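PDB 3GMF: protein-disulfide isomerase from Novosphingobium aromaticivorans, which probably acts as a thiol-disulfide oxidoreductase or isomerase of the thioredoxin-fold family, making or rearranging disulfide bonds in proteins. Local coordinates for residues R18-V23 and A52-N57; S24-H29 and P62-V67; R56-D61 and Y164-T169. One frame throughout, in Å; residues are numbered along the deposited sequence.

Interaction 1: residues R18-V23 and A52-N57; sequences RLVEFV and AIEVRN
From L19 N and A52 O at one end to V23 N and R56 O at the other, strands 18-23 and 52-57 run parallel, their axes approaching to 4.7 Å and five backbone hydrogen bonds joining them. They are neighbours in the central sheet and, with the intervening helix 28-46, form a beta-alpha-beta unit of the thioredoxin fold. On the face bearing R18, V20, F22 and R56, the carboxylate of E54 lies between two arginines. R18, bent at chi2 and chi3, brings NH1 to 3.0 Å from E54 OE1, with that oxygen in the guanidinium plane. R56 grips the other oxygen side-on from above the carboxylate plane, NE reaching E54 OE2 at 3.0 Å and NH2 joining it; H7 ND1 also bonds OE2. Methyl CG1 of V20 covers one face of the R56 guanidinium, 3.4 Å from NE, while R56 NH1 lies 3.6 Å from F22 CE1, the ring and guanidinium planes 82° apart. On the other face of the sheet, I53 CG2 packs 3.6 Å from E21 CD. With an alanine in place of E54, R18 and R56 would probably lose the carboxylate that pairs with both, and H7 its bond to OE2. The two flanking positive charges are likely to keep this buried carboxylate ionised.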
loop_
_atom_site.group_PDB
_atom_site.type_symbol
_atom_site.label_atom_id
_atom_site.label_comp_id
_atom_site.label_asym_id
_atom_site.label_seq_id
_atom_site.Cartn_x
_atom_site.Cartn_y
_atom_site.Cartn_z
ATOM N N ARG A 18 -17.205 -1.290 7.078
ATOM C CA ARG A 18 -15.786 -0.985 7.090
ATOM C C ARG A 18 -15.045 -2.053 6.284
ATOM O O ARG A 18 -14.990 -3.217 6.701
ATOM C CB ARG A 18 -15.280 -0.961 8.529
ATOM C CG ARG A 18 -13.781 -0.695 8.694
ATOM C CD ARG A 18 -13.399 0.726 8.319
ATOM N NE ARG A 18 -13.920 1.717 9.271
ATOM C CZ ARG A 18 -13.285 2.140 10.364
ATOM N NH1 ARG A 18 -12.083 1.672 10.677
ATOM N NH2 ARG A 18 -13.852 3.055 11.148
ATOM N N LEU A 19 -14.492 -1.639 5.144
ATOM C CA LEU A 19 -13.708 -2.527 4.283
ATOM C C LEU A 19 -12.235 -2.301 4.622
ATOM O O LEU A 19 -11.721 -1.195 4.455
ATOM C CB LEU A 19 -13.932 -2.177 2.803
ATOM C CG LEU A 19 -13.031 -2.914 1.797
ATOM C CD1 LEU A 19 -13.255 -4.458 1.836
ATOM C CD2 LEU A 19 -13.184 -2.359 0.388
ATOM N N VAL A 20 -11.565 -3.356 5.070
ATOM C CA VAL A 20 -10.116 -3.306 5.297
ATOM C C VAL A 20 -9.424 -3.974 4.121
ATOM O O VAL A 20 -9.800 -5.081 3.754
ATOM C CB VAL A 20 -9.729 -4.056 6.562
ATOM C CG1 VAL A 20 -8.205 -4.125 6.707
ATOM C CG2 VAL A 20 -10.343 -3.351 7.778
ATOM N N GLU A 21 -8.400 -3.318 3.573
ATOM C CA GLU A 21 -7.646 -3.827 2.404
ATOM C C GLU A 21 -6.211 -4.012 2.861
ATOM O O GLU A 21 -5.632 -3.065 3.388
ATOM C CB GLU A 21 -7.636 -2.797 1.265
ATOM C CG GLU A 21 -9.023 -2.340 0.763
ATOM C CD GLU A 21 -8.934 -1.393 -0.445
ATOM O OE1 GLU A 21 -7.851 -0.839 -0.704
ATOM O OE2 GLU A 21 -9.952 -1.225 -1.142
ATOM N N PHE A 22 -5.668 -5.232 2.723
ATOM C CA PHE A 22 -4.255 -5.493 2.997
ATOM C C PHE A 22 -3.606 -5.516 1.641
ATOM O O PHE A 22 -3.886 -6.411 0.827
ATOM C CB PHE A 22 -4.062 -6.854 3.682
ATOM C CG PHE A 22 -4.742 -6.966 5.022
ATOM C CD1 PHE A 22 -4.090 -6.575 6.189
ATOM C CD2 PHE A 22 -6.024 -7.496 5.118
ATOM C CE1 PHE A 22 -4.721 -6.700 7.444
ATOM C CE2 PHE A 22 -6.640 -7.637 6.364
ATOM C CZ PHE A 22 -5.996 -7.214 7.521
ATOM N N VAL A 23 -2.763 -4.526 1.367
ATOM C CA VAL A 23 -2.222 -4.365 0.005
ATOM C C VAL A 23 -0.713 -4.119 0.046
ATOM O O VAL A 23 -0.171 -3.648 1.045
ATOM C CB VAL A 23 -2.921 -3.232 -0.808
ATOM C CG1 VAL A 23 -4.452 -3.522 -0.963
ATOM C CG2 VAL A 23 -2.670 -1.858 -0.160
ATOM N N ALA A 52 -16.650 2.894 4.577
ATOM C CA ALA A 52 -15.336 3.512 4.614
ATOM C C ALA A 52 -14.281 2.442 4.289
ATOM O O ALA A 52 -14.518 1.261 4.502
ATOM C CB ALA A 52 -15.069 4.104 5.983
ATOM N N ILE A 53 -13.123 2.882 3.797
ATOM C CA ILE A 53 -12.050 1.954 3.404
ATOM C C ILE A 53 -10.822 2.200 4.245
ATOM O O ILE A 53 -10.292 3.310 4.268
ATOM C CB ILE A 53 -11.648 2.088 1.927
ATOM C CG1 ILE A 53 -12.874 1.924 1.019
ATOM C CG2 ILE A 53 -10.588 1.030 1.569
ATOM C CD1 ILE A 53 -12.655 2.390 -0.383
ATOM N N GLU A 54 -10.362 1.154 4.912
ATOM C CA GLU A 54 -9.162 1.219 5.706
ATOM C C GLU A 54 -8.049 0.511 4.941
ATOM O O GLU A 54 -8.079 -0.707 4.781
ATOM C CB GLU A 54 -9.373 0.535 7.042
ATOM C CG GLU A 54 -8.199 0.633 7.974
ATOM C CD GLU A 54 -8.535 0.054 9.333
ATOM O OE1 GLU A 54 -9.721 0.105 9.736
ATOM O OE2 GLU A 54 -7.621 -0.444 9.994
ATOM N N VAL A 55 -7.090 1.278 4.451
ATOM C CA VAL A 55 -5.982 0.716 3.680
ATOM C C VAL A 55 -4.868 0.391 4.641
ATOM O O VAL A 55 -4.425 1.247 5.405
ATOM C CB VAL A 55 -5.515 1.694 2.583
ATOM C CG1 VAL A 55 -4.220 1.213 1.919
ATOM C CG2 VAL A 55 -6.622 1.856 1.557
ATOM N N ARG A 56 -4.466 -0.870 4.634
ATOM C CA ARG A 56 -3.317 -1.267 5.425
ATOM C C ARG A 56 -2.164 -1.659 4.519
ATOM O O ARG A 56 -2.317 -2.426 3.551
ATOM C CB ARG A 56 -3.652 -2.377 6.409
ATOM C CG ARG A 56 -4.718 -1.999 7.433
ATOM C CD ARG A 56 -5.023 -3.202 8.280
ATOM N NE ARG A 56 -6.133 -2.968 9.193
ATOM C CZ ARG A 56 -6.486 -3.802 10.163
ATOM N NH1 ARG A 56 -5.800 -4.922 10.372
ATOM N NH2 ARG A 56 -7.518 -3.508 10.930
ATOM N N ASN A 57 -1.003 -1.086 4.828
ATOM C CA ASN A 57 0.215 -1.406 4.090
ATOM C C ASN A 57 0.750 -2.737 4.583
ATOM O O ASN A 57 1.338 -2.842 5.665
ATOM C CB ASN A 57 1.262 -0.309 4.248
ATOM C CG ASN A 57 0.785 1.023 3.723
ATOM O OD1 ASN A 57 0.647 1.991 4.474
ATOM N ND2 ASN A 57 0.534 1.083 2.441
HETATM O O HOH W 1 0.682 -0.871 0.273
#

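Interaction 2: residues S24-H29 and P62-V67; sequences SYTCPH and PIDMTV
S24 and Y25 meet D64 in the tight, polar part of this contact, where one buried carboxylate takes a bond on each oxygen. The S24 hydroxyl donates to D64 OD2 with a short OG-OD2 distance of 2.6 Å, and the amide of Y25 reaches D64 OD1, N to O 2.9 Å. With CG anti to the backbone N (chi1 -159°), the D64 carboxylate is carried to the loop, and both donors come from well above its plane. R60 reinforces the pair: its backbone N bonds D64 OD2 and its NE bonds S24 OG. Beside them, V67 CG1 sits over one face of the Y25 ring in a CH-pi contact, 3.6 Å from the centroid and 3.4 Å from CG, while Y25 OH bonds H83 and T71. S24 to C27 form a type I turn that ends at C27, the N-cap of helix 28-46 and the first cysteine of a CxxC sequence placed as in thioredoxin-like active sites. At T26 the contact is methyl to methyl and wider, CG2 lying 3.8 Å from I63 CG2, and the hydroxyl bonds D61. Past the turn the chain turns away from helix 62-73, and P28 and H29 lie exposed on the loose side.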
loop_
_atom_site.group_PDB
_atom_site.type_symbol
_atom_site.label_atom_id
_atom_site.label_comp_id
_atom_site.label_asym_id
_atom_site.label_seq_id
_atom_site.Cartn_x
_atom_site.Cartn_y
_atom_site.Cartn_z
ATOM N N SER A 24 -0.062 -4.401 -1.083
ATOM C CA SER A 24 1.390 -4.321 -1.177
ATOM C C SER A 24 1.766 -3.590 -2.456
ATOM O O SER A 24 1.205 -3.897 -3.505
ATOM C CB SER A 24 1.957 -5.732 -1.233
ATOM O OG SER A 24 3.289 -5.731 -1.744
ATOM N N TYR A 25 2.727 -2.661 -2.365
ATOM C CA TYR A 25 3.131 -1.842 -3.553
ATOM C C TYR A 25 3.822 -2.621 -4.660
ATOM O O TYR A 25 3.889 -2.148 -5.798
ATOM C CB TYR A 25 3.993 -0.636 -3.150
ATOM C CG TYR A 25 3.242 0.346 -2.282
ATOM C CD1 TYR A 25 2.214 1.131 -2.829
ATOM C CD2 TYR A 25 3.546 0.497 -0.923
ATOM C CE1 TYR A 25 1.501 2.029 -2.050
ATOM C CE2 TYR A 25 2.816 1.421 -0.108
ATOM C CZ TYR A 25 1.801 2.174 -0.696
ATOM O OH TYR A 25 1.091 3.062 0.079
ATOM N N THR A 26 4.357 -3.796 -4.329
ATOM C CA THR A 26 5.111 -4.595 -5.324
ATOM C C THR A 26 4.285 -5.726 -5.928
ATOM O O THR A 26 4.800 -6.552 -6.694
ATOM C CB THR A 26 6.410 -5.165 -4.732
ATOM O OG1 THR A 26 6.110 -5.933 -3.542
ATOM C CG2 THR A 26 7.384 -4.033 -4.409
ATOM N N CYS A 27 3.003 -5.775 -5.567
ATOM C CA CYS A 27 2.113 -6.861 -5.989
ATOM C C CYS A 27 1.318 -6.448 -7.230
ATOM O O CYS A 27 0.625 -5.425 -7.221
ATOM C CB CYS A 27 1.165 -7.225 -4.825
ATOM S SG CYS A 27 -0.193 -8.323 -5.286
ATOM N N PRO A 28 1.394 -7.248 -8.308
ATOM C CA PRO A 28 0.689 -6.893 -9.543
ATOM C C PRO A 28 -0.829 -6.969 -9.375
ATOM O O PRO A 28 -1.573 -6.219 -10.029
ATOM C CB PRO A 28 1.173 -7.969 -10.525
ATOM C CG PRO A 28 1.495 -9.156 -9.648
ATOM C CD PRO A 28 2.113 -8.535 -8.427
ATOM N N HIS A 29 -1.283 -7.844 -8.483
ATOM C CA HIS A 29 -2.722 -7.981 -8.203
ATOM C C HIS A 29 -3.262 -6.743 -7.517
ATOM O O HIS A 29 -4.374 -6.312 -7.801
ATOM C CB HIS A 29 -3.002 -9.229 -7.361
ATOM C CG HIS A 29 -2.501 -10.502 -7.971
ATOM N ND1 HIS A 29 -2.902 -10.939 -9.215
ATOM C CD2 HIS A 29 -1.650 -11.442 -7.498
ATOM C CE1 HIS A 29 -2.317 -12.094 -9.483
ATOM N NE2 HIS A 29 -1.553 -12.421 -8.458
ATOM N N PRO A 62 11.665 -5.380 0.814
ATOM C CA PRO A 62 12.242 -4.066 1.088
ATOM C C PRO A 62 11.919 -3.004 0.019
ATOM O O PRO A 62 12.048 -1.821 0.309
ATOM C CB PRO A 62 13.760 -4.338 1.149
ATOM C CG PRO A 62 13.880 -5.814 1.263
ATOM C CD PRO A 62 12.703 -6.392 0.547
ATOM N N ILE A 63 11.557 -3.430 -1.194
ATOM C CA ILE A 63 11.135 -2.465 -2.242
ATOM C C ILE A 63 9.772 -1.848 -1.866
ATOM O O ILE A 63 9.592 -0.617 -1.856
ATOM C CB ILE A 63 11.078 -3.130 -3.613
ATOM C CG1 ILE A 63 12.466 -3.656 -3.987
ATOM C CG2 ILE A 63 10.682 -2.106 -4.724
ATOM C CD1 ILE A 63 12.390 -4.725 -5.066
ATOM N N ASP A 64 8.834 -2.730 -1.541
ATOM C CA ASP A 64 7.545 -2.383 -0.899
ATOM C C ASP A 64 7.749 -1.450 0.304
ATOM O O ASP A 64 7.106 -0.397 0.400
ATOM C CB ASP A 64 6.890 -3.694 -0.446
ATOM C CG ASP A 64 5.383 -3.577 -0.230
ATOM O OD1 ASP A 64 4.791 -2.480 -0.392
ATOM O OD2 ASP A 64 4.787 -4.627 0.112
ATOM N N MET A 65 8.662 -1.839 1.201
ATOM C CA MET A 65 8.981 -1.027 2.392
ATOM C C MET A 65 9.396 0.389 1.993
ATOM O O MET A 65 8.977 1.355 2.621
ATOM C CB MET A 65 10.086 -1.671 3.249
ATOM C CG MET A 65 10.345 -0.876 4.555
ATOM S SD MET A 65 8.929 -0.671 5.727
ATOM C CE MET A 65 9.146 -2.229 6.598
ATOM N N THR A 66 10.250 0.491 0.967
ATOM C CA THR A 66 10.749 1.801 0.511
ATOM C C THR A 66 9.590 2.681 0.029
ATOM O O THR A 66 9.491 3.847 0.403
ATOM C CB THR A 66 11.814 1.625 -0.595
ATOM O OG1 THR A 66 12.879 0.796 -0.114
ATOM C CG2 THR A 66 12.395 3.001 -1.049
ATOM N N VAL A 67 8.705 2.110 -0.789
ATOM C CA VAL A 67 7.504 2.847 -1.224
ATOM C C VAL A 67 6.595 3.241 -0.042
ATOM O O VAL A 67 6.109 4.378 0.038
ATOM C CB VAL A 67 6.721 2.051 -2.257
ATOM C CG1 VAL A 67 5.497 2.833 -2.663
ATOM C CG2 VAL A 67 7.609 1.794 -3.467
#

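Interaction 3: residues R56-D61 and Y164-T169; sequences RNFVRD and YNVSGT
F58 and T169 pack together where two loops of the thioredoxin fold meet: residues 58-61 leave strand 51-57 for helix 62-73, and residues 165-169 lead from helix 147-164 into strand 171-174, the place where thioredoxin-like proteins carry their cis-proline loop beside the active site. Apolar contact dominates. F58 has CG anti to its backbone N (chi1 -174°), which swings the ring out against the opposite loop. There V166 CG1 lies over one face in a CH-pi contact, 3.9 Å from the centroid and displaced toward the rim at CE1. T169 adds its methyl, CG2 lying 3.6 Å from F58 CD2 and approaching the ring obliquely. A160 and I161 of helix 147-164 also touch this ring. Carbonyl groups supply a second kind of neighbour, V166 O lying 3.6 Å from F58 CZ and S167 O more distant from CE2; these are plain van der Waals approaches.

The third kind involves two arginines whose polar bonds go elsewhere. R56 NH1 lies 3.9 Å from Y164 CE2, which meets the edge of the guanidinium, the two side chains crossing at about a right angle; the R56 NE is already taken by E54. R60 lies farther along the loop, and besides the bond of its NE to S24 it bonds T26 OG1 through NH2. Both R60 and T169 touch C27, the first cysteine of the CxxC sequence. T169 OG1 stands over one face of the R60 guanidinium, 4.1 Å from NE, and is 3.8 Å from R60 CD.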
loop_
_atom_site.group_PDB
_atom_site.type_symbol
_atom_site.label_atom_id
_atom_site.label_comp_id
_atom_site.label_asym_id
_atom_site.label_seq_id
_atom_site.Cartn_x
_atom_site.Cartn_y
_atom_site.Cartn_z
ATOM N N ARG A 56 -4.466 -0.870 4.634
ATOM C CA ARG A 56 -3.317 -1.267 5.425
ATOM C C ARG A 56 -2.164 -1.659 4.519
ATOM O O ARG A 56 -2.317 -2.426 3.551
ATOM C CB ARG A 56 -3.652 -2.377 6.409
ATOM C CG ARG A 56 -4.718 -1.999 7.433
ATOM C CD ARG A 56 -5.023 -3.202 8.280
ATOM N NE ARG A 56 -6.133 -2.968 9.193
ATOM C CZ ARG A 56 -6.486 -3.802 10.163
ATOM N NH1 ARG A 56 -5.800 -4.922 10.372
ATOM N NH2 ARG A 56 -7.518 -3.508 10.930
ATOM N N ASN A 57 -1.003 -1.086 4.828
ATOM C CA ASN A 57 0.215 -1.406 4.090
ATOM C C ASN A 57 0.750 -2.737 4.583
ATOM O O ASN A 57 1.338 -2.842 5.665
ATOM C CB ASN A 57 1.262 -0.309 4.248
ATOM C CG ASN A 57 0.785 1.023 3.723
ATOM O OD1 ASN A 57 0.647 1.991 4.474
ATOM N ND2 ASN A 57 0.534 1.083 2.441
ATOM N N PHE A 58 0.528 -3.761 3.774
ATOM C CA PHE A 58 1.024 -5.091 4.087
ATOM C C PHE A 58 2.370 -5.192 3.373
ATOM O O PHE A 58 2.425 -5.466 2.167
ATOM C CB PHE A 58 0.053 -6.138 3.563
ATOM C CG PHE A 58 0.406 -7.536 3.960
ATOM C CD1 PHE A 58 0.120 -7.998 5.234
ATOM C CD2 PHE A 58 1.043 -8.389 3.051
ATOM C CE1 PHE A 58 0.458 -9.300 5.606
ATOM C CE2 PHE A 58 1.379 -9.699 3.399
ATOM C CZ PHE A 58 1.085 -10.153 4.673
ATOM N N VAL A 59 3.453 -4.988 4.131
ATOM C CA VAL A 59 4.769 -4.817 3.501
ATOM C C VAL A 59 5.466 -6.162 3.326
ATOM O O VAL A 59 5.755 -6.835 4.321
ATOM C CB VAL A 59 5.643 -3.878 4.349
ATOM C CG1 VAL A 59 7.046 -3.789 3.740
ATOM C CG2 VAL A 59 5.000 -2.474 4.462
ATOM N N ARG A 60 5.743 -6.549 2.079
ATOM C CA ARG A 60 6.185 -7.925 1.770
ATOM C C ARG A 60 7.688 -8.083 1.552
ATOM O O ARG A 60 8.216 -9.216 1.618
ATOM C CB ARG A 60 5.475 -8.462 0.516
ATOM C CG ARG A 60 3.921 -8.498 0.609
ATOM C CD ARG A 60 3.330 -9.153 -0.619
ATOM N NE ARG A 60 3.819 -8.479 -1.831
ATOM C CZ ARG A 60 4.014 -9.082 -2.995
ATOM N NH1 ARG A 60 3.755 -10.380 -3.115
ATOM N NH2 ARG A 60 4.495 -8.388 -4.036
ATOM N N ASP A 61 8.346 -6.965 1.226
ATOM C CA ASP A 61 9.755 -6.969 0.750
ATOM C C ASP A 61 10.327 -5.537 0.908
ATOM O O ASP A 61 9.583 -4.593 1.178
ATOM C CB ASP A 61 9.842 -7.519 -0.699
ATOM C CG ASP A 61 9.107 -6.640 -1.707
ATOM O OD1 ASP A 61 9.525 -5.482 -1.859
ATOM O OD2 ASP A 61 8.118 -7.113 -2.319
ATOM N N TYR A 164 -4.406 -12.481 11.448
ATOM C CA TYR A 164 -5.358 -12.732 10.369
ATOM C C TYR A 164 -4.918 -13.731 9.325
ATOM O O TYR A 164 -5.687 -14.034 8.407
ATOM C CB TYR A 164 -5.792 -11.401 9.745
ATOM C CG TYR A 164 -6.414 -10.486 10.763
ATOM C CD1 TYR A 164 -7.552 -10.885 11.477
ATOM C CD2 TYR A 164 -5.864 -9.240 11.047
ATOM C CE1 TYR A 164 -8.129 -10.060 12.424
ATOM C CE2 TYR A 164 -6.434 -8.404 11.997
ATOM C CZ TYR A 164 -7.573 -8.821 12.683
ATOM O OH TYR A 164 -8.157 -8.009 13.630
ATOM N N ASN A 165 -3.704 -14.249 9.483
ATOM C CA ASN A 165 -3.155 -15.233 8.566
ATOM C C ASN A 165 -3.052 -14.678 7.155
ATOM O O ASN A 165 -3.116 -15.427 6.180
ATOM C CB ASN A 165 -4.006 -16.504 8.570
ATOM C CG ASN A 165 -4.260 -17.031 9.969
ATOM O OD1 ASN A 165 -3.332 -17.200 10.760
ATOM N ND2 ASN A 165 -5.524 -17.291 10.283
ATOM N N VAL A 166 -2.893 -13.363 7.045
ATOM C CA VAL A 166 -2.806 -12.738 5.718
ATOM C C VAL A 166 -1.563 -13.276 5.023
ATOM O O VAL A 166 -0.447 -13.269 5.568
ATOM C CB VAL A 166 -2.816 -11.163 5.761
ATOM C CG1 VAL A 166 -2.708 -10.581 4.340
ATOM C CG2 VAL A 166 -4.077 -10.649 6.415
ATOM N N SER A 167 -1.780 -13.782 3.823
ATOM C CA SER A 167 -0.722 -14.363 3.043
ATOM C C SER A 167 -0.628 -13.745 1.636
ATOM O O SER A 167 0.340 -13.052 1.307
ATOM C CB SER A 167 -0.981 -15.871 2.959
ATOM O OG SER A 167 0.019 -16.502 2.214
ATOM N N GLY A 168 -1.628 -14.013 0.802
ATOM C CA GLY A 168 -1.700 -13.415 -0.531
ATOM C C GLY A 168 -2.221 -11.981 -0.468
ATOM O O GLY A 168 -2.868 -11.585 0.493
ATOM N N THR A 169 -1.906 -11.202 -1.498
ATOM C CA THR A 169 -2.395 -9.821 -1.630
ATOM C C THR A 169 -3.057 -9.597 -3.005
ATOM O O THR A 169 -2.697 -10.276 -3.971
ATOM C CB THR A 169 -1.259 -8.815 -1.432
ATOM O OG1 THR A 169 -0.144 -9.219 -2.235
ATOM C CG2 THR A 169 -0.856 -8.746 0.066
#

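Interaction 1 is part of the central sheet, almost wholly buried, and combines a regular backbone ladder with a salt-bridge network. Interactions 2 and 3 lie at and beyond the C-terminal ends of those strands, where loops gather around the CxxC turn. Interaction 2, also buried, depends on one carboxylate and a methyl over a ring; interaction 3 is partly open to solvent and relies on apolar packing without cross-bonds, its arginines spending their polar groups on the other two contacts. R56 and N57 belong to both 1 and 3, which are further joined by F58 N bonding V23 O. Interactions 2 and 3 are tied through R60 and D61, and C27 SG approaches T169 OG1 to 3.2 Å.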